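Galectin 2 (Gallus gallus, PDB 2YMZ) probably binds carbohydrate, as a lectin of the galectin family, whose members typically recognise beta-galactosides. Local coordinates at residues A[11-25]-A[75-89]. Residues are numbered along the deposited sequence; the frame is centred on the assembly and turned at random.
Sequences WKSGGTMKIKGHISE and FYKGSTVKIIVEFLG. With SO4 (sulfate ion), chain I.
The indole of Trp-11 lies against Phe-87, whose CB sits over one face of the six-membered ring, 3.8 Å from its centroid, in a CH-pi contact. Met-17 CE covers the opposite face, so the indole is held between the two. With CG of Trp-11 anti to the backbone N (chi1 -160°), the benzo edge reaches Val-85: CH2 touches CG1 at 3.7 Å, and the carbonyl O of Val-85 lies at the rim in the ring plane. The side chains of Phe-87 and Trp-11 run past one another head to tail, their rings tilted by 53°, and Ser-13 N lies over one face of the Phe-87 ring. Lys-12 and Ser-13, the first half of the type II turn from Lys-12 to Gly-15, lie against this ring, and the turn is tied down by hydrogen bonds from Gly-14 N to Phe-87 O (2.7 Å) and from Phe-87 N to Gly-15 O.

Beyond the turn, strands 16-23 and 80-88 run antiparallel as neighbours in the five-stranded sheet of the galectin beta-sandwich, with paired backbone bonds at Met-17/Val-85, Ile-19/Ile-83 and Gly-21/Val-81. Met-17, Ile-19, Ile-83 and Val-85 face the buried interior, where Met-17 and Ile-19 meet strands 30-34 and 112-120 of the other sheet. On the outer face Thr-16 CG2 packs beside Ile-84 CG2, while Lys-20 CG rests on Lys-82 CB at 3.8 Å. Lys-20 NZ and Lys-82 NZ, of like charge, end 6.0 Å apart, both chains bending at chi3.

At the far end Ile-23 points into the second segment, where its CD1 touches Val-81 CG2 (3.8 Å) and Phe-75 CD1 (3.9 Å), with Phe-49 and Phe-30 nearby. Ile-23 N donates a nearly straight hydrogen bond (171°) to Ser-79 O, while Ser-79 OG turns back to donate a hydrogen bond to Tyr-76 O at 2.6 Å, bracing the type II turn from Tyr-76 to Ser-79.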
loop_
_atom_site.group_PDB
_atom_site.type_symbol
_atom_site.label_atom_id
_atom_site.label_comp_id
_atom_site.label_asym_id
_atom_site.label_seq_id
_atom_site.Cartn_x
_atom_site.Cartn_y
_atom_site.Cartn_z
ATOM N N TRP A 11 9.027 2.550 9.986
ATOM C CA TRP A 11 8.568 3.889 10.249
ATOM C C TRP A 11 8.932 4.294 11.668
ATOM O O TRP A 11 8.568 3.597 12.633
ATOM C CB TRP A 11 7.030 3.976 10.125
ATOM C CG TRP A 11 6.471 5.377 9.919
ATOM C CD1 TRP A 11 6.908 6.318 9.052
ATOM C CD2 TRP A 11 5.294 5.908 10.521
ATOM N NE1 TRP A 11 6.137 7.419 9.111
ATOM C CE2 TRP A 11 5.113 7.192 9.999
ATOM C CE3 TRP A 11 4.378 5.418 11.481
ATOM C CZ2 TRP A 11 4.066 8.020 10.385
ATOM C CZ3 TRP A 11 3.317 6.255 11.876
ATOM C CH2 TRP A 11 3.167 7.530 11.316
ATOM N N LYS A 12 9.627 5.425 11.786
ATOM C CA LYS A 12 10.186 5.842 13.077
ATOM C C LYS A 12 9.735 7.202 13.494
ATOM O O LYS A 12 9.162 8.027 12.743
ATOM C CB LYS A 12 11.750 5.847 12.996
ATOM C CG LYS A 12 12.390 4.447 13.048
ATOM C CD LYS A 12 13.899 4.522 13.356
ATOM C CE LYS A 12 14.422 3.258 14.030
ATOM N NZ LYS A 12 14.656 2.137 13.074
ATOM N N SER A 13 10.117 7.543 14.713
ATOM C CA SER A 13 9.705 8.765 15.228
ATOM C C SER A 13 10.155 9.936 14.355
ATOM O O SER A 13 11.245 9.920 13.754
ATOM C CB SER A 13 10.265 8.825 16.655
ATOM O OG SER A 13 9.490 9.696 17.376
ATOM N N GLY A 14 9.311 10.938 14.217
ATOM C CA GLY A 14 9.525 11.995 13.199
ATOM C C GLY A 14 8.840 11.650 11.840
ATOM O O GLY A 14 8.636 12.551 10.977
ATOM N N GLY A 15 8.460 10.383 11.686
ATOM C CA GLY A 15 7.786 9.878 10.447
ATOM C C GLY A 15 6.449 10.552 10.161
ATOM O O GLY A 15 5.757 10.971 11.072
ATOM N N THR A 16 6.055 10.633 8.875
ATOM C CA THR A 16 4.763 11.244 8.480
ATOM C C THR A 16 4.232 10.216 7.489
ATOM O O THR A 16 5.006 9.647 6.711
ATOM C CB THR A 16 4.954 12.553 7.717
ATOM O OG1 THR A 16 5.530 13.506 8.597
ATOM C CG2 THR A 16 3.611 13.175 7.317
ATOM N N MET A 17 2.928 9.929 7.541
ATOM C CA MET A 17 2.299 9.029 6.572
ATOM C C MET A 17 1.039 9.735 6.061
ATOM O O MET A 17 0.292 10.367 6.851
ATOM C CB MET A 17 1.905 7.761 7.306
ATOM C CG MET A 17 1.285 6.696 6.438
ATOM S SD MET A 17 0.956 5.240 7.528
ATOM C CE MET A 17 2.618 4.592 7.827
ATOM N N LYS A 18 0.862 9.724 4.732
ATOM C CA LYS A 18 -0.251 10.429 4.077
ATOM C C LYS A 18 -1.063 9.336 3.411
ATOM O O LYS A 18 -0.538 8.543 2.593
ATOM C CB LYS A 18 0.313 11.472 3.078
ATOM C CG LYS A 18 1.075 12.544 3.882
ATOM C CD LYS A 18 1.889 13.498 2.983
ATOM C CE LYS A 18 3.089 14.071 3.758
ATOM N NZ LYS A 18 3.952 14.889 2.861
ATOM N N ILE A 19 -2.348 9.231 3.807
ATOM C CA ILE A 19 -3.202 8.189 3.285
ATOM C C ILE A 19 -4.395 8.905 2.658
ATOM O O ILE A 19 -5.133 9.573 3.368
ATOM C CB ILE A 19 -3.689 7.289 4.437
ATOM C CG1 ILE A 19 -2.505 6.442 4.945
ATOM C CG2 ILE A 19 -4.779 6.297 3.941
ATOM C CD1 ILE A 19 -2.719 5.772 6.297
ATOM N N LYS A 20 -4.627 8.722 1.384
ATOM C CA LYS A 20 -5.826 9.290 0.764
ATOM C C LYS A 20 -6.608 8.191 0.245
ATOM O O LYS A 20 -6.070 7.200 -0.267
ATOM C CB LYS A 20 -5.553 10.162 -0.477
ATOM C CG LYS A 20 -4.784 11.412 -0.252
ATOM C CD LYS A 20 -4.719 12.134 -1.630
ATOM C CE LYS A 20 -5.912 13.033 -1.831
ATOM N NZ LYS A 20 -5.601 14.021 -2.952
ATOM N N GLY A 21 -7.940 8.313 0.289
ATOM C CA GLY A 21 -8.702 7.236 -0.278
ATOM C C GLY A 21 -10.173 7.536 -0.278
ATOM O O GLY A 21 -10.589 8.639 0.168
ATOM N N HIS A 22 -10.909 6.618 -0.883
ATOM C CA HIS A 22 -12.361 6.774 -1.060
ATOM C C HIS A 22 -13.166 6.023 0.039
ATOM O O HIS A 22 -13.021 4.819 0.201
ATOM C CB HIS A 22 -12.718 6.221 -2.428
ATOM C CG HIS A 22 -14.177 6.394 -2.741
ATOM N ND1 HIS A 22 -14.730 7.598 -3.120
ATOM C CD2 HIS A 22 -15.200 5.519 -2.652
ATOM C CE1 HIS A 22 -16.042 7.444 -3.270
ATOM N NE2 HIS A 22 -16.350 6.199 -2.985
ATOM N N ILE A 23 -14.067 6.743 0.713
ATOM C CA ILE A 23 -14.934 6.096 1.731
ATOM C C ILE A 23 -16.147 5.608 0.957
ATOM O O ILE A 23 -16.734 6.371 0.252
ATOM C CB ILE A 23 -15.347 7.120 2.792
ATOM C CG1 ILE A 23 -14.065 7.588 3.573
ATOM C CG2 ILE A 23 -16.344 6.505 3.810
ATOM C CD1 ILE A 23 -14.274 8.806 4.473
ATOM N N SER A 24 -16.490 4.338 1.131
ATOM C CA SER A 24 -17.590 3.682 0.409
ATOM C C SER A 24 -18.894 4.453 0.720
ATOM O O SER A 24 -19.110 4.982 1.830
ATOM C CB SER A 24 -17.721 2.199 0.850
ATOM O OG SER A 24 -16.479 1.466 0.696
ATOM N N GLU A 25 -19.790 4.489 -0.274
ATOM C CA GLU A 25 -21.077 5.160 -0.116
ATOM C C GLU A 25 -21.881 4.471 1.004
ATOM O O GLU A 25 -22.673 5.110 1.722
ATOM C CB GLU A 25 -21.844 5.102 -1.482
ATOM C CG GLU A 25 -23.031 6.045 -1.545
ATOM C CD GLU A 25 -22.635 7.523 -1.539
ATOM O OE1 GLU A 25 -21.940 7.974 -2.488
ATOM O OE2 GLU A 25 -23.031 8.245 -0.588
ATOM N N PHE A 75 -16.535 13.306 8.526
ATOM C CA PHE A 75 -16.206 12.385 7.461
ATOM C C PHE A 75 -17.491 12.187 6.805
ATOM O O PHE A 75 -18.555 12.190 7.452
ATOM C CB PHE A 75 -15.662 11.040 7.974
ATOM C CG PHE A 75 -14.188 11.053 8.407
ATOM C CD1 PHE A 75 -13.185 11.148 7.445
ATOM C CD2 PHE A 75 -13.834 10.977 9.745
ATOM C CE1 PHE A 75 -11.810 11.121 7.818
ATOM C CE2 PHE A 75 -12.460 10.970 10.144
ATOM C CZ PHE A 75 -11.464 11.014 9.175
ATOM N N TYR A 76 -17.439 11.921 5.533
ATOM C CA TYR A 76 -18.654 11.743 4.738
ATOM C C TYR A 76 -18.606 10.524 3.904
ATOM O O TYR A 76 -17.622 10.271 3.181
ATOM C CB TYR A 76 -18.822 12.987 3.805
ATOM C CG TYR A 76 -18.839 14.217 4.657
ATOM C CD1 TYR A 76 -20.022 14.686 5.205
ATOM C CD2 TYR A 76 -17.658 14.866 5.005
ATOM C CE1 TYR A 76 -20.042 15.783 6.019
ATOM C CE2 TYR A 76 -17.662 15.928 5.846
ATOM C CZ TYR A 76 -18.844 16.395 6.337
ATOM O OH TYR A 76 -18.801 17.468 7.185
ATOM N N LYS A 77 -19.694 9.757 3.877
ATOM C CA LYS A 77 -19.688 8.548 3.053
ATOM C C LYS A 77 -19.651 8.904 1.586
ATOM O O LYS A 77 -20.215 9.945 1.189
ATOM C CB LYS A 77 -20.953 7.694 3.317
ATOM C CG LYS A 77 -20.996 7.202 4.772
ATOM C CD LYS A 77 -22.287 6.398 5.022
ATOM C CE LYS A 77 -22.445 6.157 6.520
ATOM N NZ LYS A 77 -23.634 5.227 6.789
ATOM N N GLY A 78 -18.946 8.104 0.793
ATOM C CA GLY A 78 -18.840 8.403 -0.642
ATOM C C GLY A 78 -17.791 9.441 -1.051
ATOM O O GLY A 78 -17.749 9.801 -2.226
ATOM N N SER A 79 -16.893 9.865 -0.154
ATOM C CA SER A 79 -16.058 11.017 -0.474
ATOM C C SER A 79 -14.624 10.520 -0.568
ATOM O O SER A 79 -14.304 9.385 -0.041
ATOM C CB SER A 79 -16.104 12.061 0.661
ATOM O OG SER A 79 -15.635 11.526 1.962
ATOM N N THR A 80 -13.750 11.373 -1.069
ATOM C CA THR A 80 -12.289 11.041 -1.077
ATOM C C THR A 80 -11.672 11.917 -0.031
ATOM O O THR A 80 -12.056 13.091 0.054
ATOM C CB THR A 80 -11.665 11.387 -2.427
ATOM O OG1 THR A 80 -12.135 10.445 -3.363
ATOM C CG2 THR A 80 -10.090 11.309 -2.415
ATOM N N VAL A 81 -10.859 11.348 0.867
ATOM C CA VAL A 81 -10.329 12.114 2.000
ATOM C C VAL A 81 -8.853 11.853 2.157
ATOM O O VAL A 81 -8.374 10.781 1.766
ATOM C CB VAL A 81 -10.954 11.775 3.366
ATOM C CG1 VAL A 81 -12.385 12.235 3.383
ATOM C CG2 VAL A 81 -10.852 10.294 3.748
ATOM N N LYS A 82 -8.152 12.851 2.713
ATOM C CA LYS A 82 -6.749 12.716 2.994
ATOM C C LYS A 82 -6.549 12.707 4.502
ATOM O O LYS A 82 -7.055 13.600 5.175
ATOM C CB LYS A 82 -5.964 13.876 2.413
ATOM C CG LYS A 82 -4.482 13.744 2.823
ATOM C CD LYS A 82 -3.599 14.679 1.995
ATOM C CE LYS A 82 -3.795 16.116 2.450
ATOM N NZ LYS A 82 -2.961 16.974 1.551
ATOM N N ILE A 83 -5.872 11.691 5.030
ATOM C CA ILE A 83 -5.579 11.563 6.490
ATOM C C ILE A 83 -4.015 11.618 6.643
ATOM O O ILE A 83 -3.332 10.902 5.962
ATOM C CB ILE A 83 -6.150 10.229 6.981
ATOM C CG1 ILE A 83 -7.703 10.308 6.901
ATOM C CG2 ILE A 83 -5.805 10.015 8.438
ATOM C CD1 ILE A 83 -8.500 9.016 6.926
ATOM N N ILE A 84 -3.502 12.420 7.565
ATOM C CA ILE A 84 -2.037 12.441 7.733
ATOM C C ILE A 84 -1.746 11.941 9.152
ATOM O O ILE A 84 -2.418 12.416 10.067
ATOM C CB ILE A 84 -1.541 13.862 7.630
ATOM C CG1 ILE A 84 -1.776 14.292 6.179
ATOM C CG2 ILE A 84 -0.021 13.897 7.965
ATOM C CD1 ILE A 84 -1.572 15.744 5.826
ATOM N N VAL A 85 -0.866 10.969 9.296
ATOM C CA VAL A 85 -0.492 10.444 10.622
ATOM C C VAL A 85 0.960 10.849 10.844
ATOM O O VAL A 85 1.789 10.693 9.929
ATOM C CB VAL A 85 -0.539 8.934 10.661
ATOM C CG1 VAL A 85 -0.352 8.480 12.136
ATOM C CG2 VAL A 85 -1.925 8.409 10.147
ATOM N N GLU A 86 1.267 11.316 12.062
ATOM C CA GLU A 86 2.666 11.596 12.414
ATOM C C GLU A 86 3.059 10.854 13.652
ATOM O O GLU A 86 2.216 10.739 14.592
ATOM C CB GLU A 86 2.776 13.044 12.645
ATOM C CG GLU A 86 2.910 13.688 11.297
ATOM C CD GLU A 86 2.533 15.108 11.325
ATOM O OE1 GLU A 86 2.135 15.557 12.412
ATOM O OE2 GLU A 86 2.635 15.754 10.238
ATOM N N PHE A 87 4.277 10.294 13.608
ATOM C CA PHE A 87 4.808 9.479 14.676
ATOM C C PHE A 87 5.650 10.464 15.506
ATOM O O PHE A 87 6.753 10.887 15.066
ATOM C CB PHE A 87 5.633 8.344 14.053
ATOM C CG PHE A 87 6.140 7.311 15.037
ATOM C CD1 PHE A 87 6.190 7.569 16.415
ATOM C CD2 PHE A 87 6.668 6.130 14.556
ATOM C CE1 PHE A 87 6.681 6.639 17.303
ATOM C CE2 PHE A 87 7.152 5.151 15.454
ATOM C CZ PHE A 87 7.178 5.433 16.815
ATOM N N LEU A 88 5.090 10.941 16.611
ATOM C CA LEU A 88 5.757 12.004 17.338
ATOM C C LEU A 88 6.281 11.516 18.711
ATOM O O LEU A 88 5.835 11.991 19.750
ATOM C CB LEU A 88 4.863 13.242 17.438
ATOM C CG LEU A 88 4.476 13.879 16.107
ATOM C CD1 LEU A 88 3.605 15.059 16.382
ATOM C CD2 LEU A 88 5.675 14.324 15.299
ATOM N N GLY A 89 7.167 10.520 18.699
ATOM C CA GLY A 89 7.785 10.069 19.926
ATOM C C GLY A 89 6.779 9.399 20.818
ATOM O O GLY A 89 6.437 8.248 20.569
HETATM S S SO4 I . -18.221 2.365 -3.377
HETATM O O1 SO4 I . -18.371 2.093 -4.825
HETATM O O2 SO4 I . -16.757 2.390 -3.084
HETATM O O3 SO4 I . -18.841 1.284 -2.571
HETATM O O4 SO4 I . -18.871 3.666 -3.074
#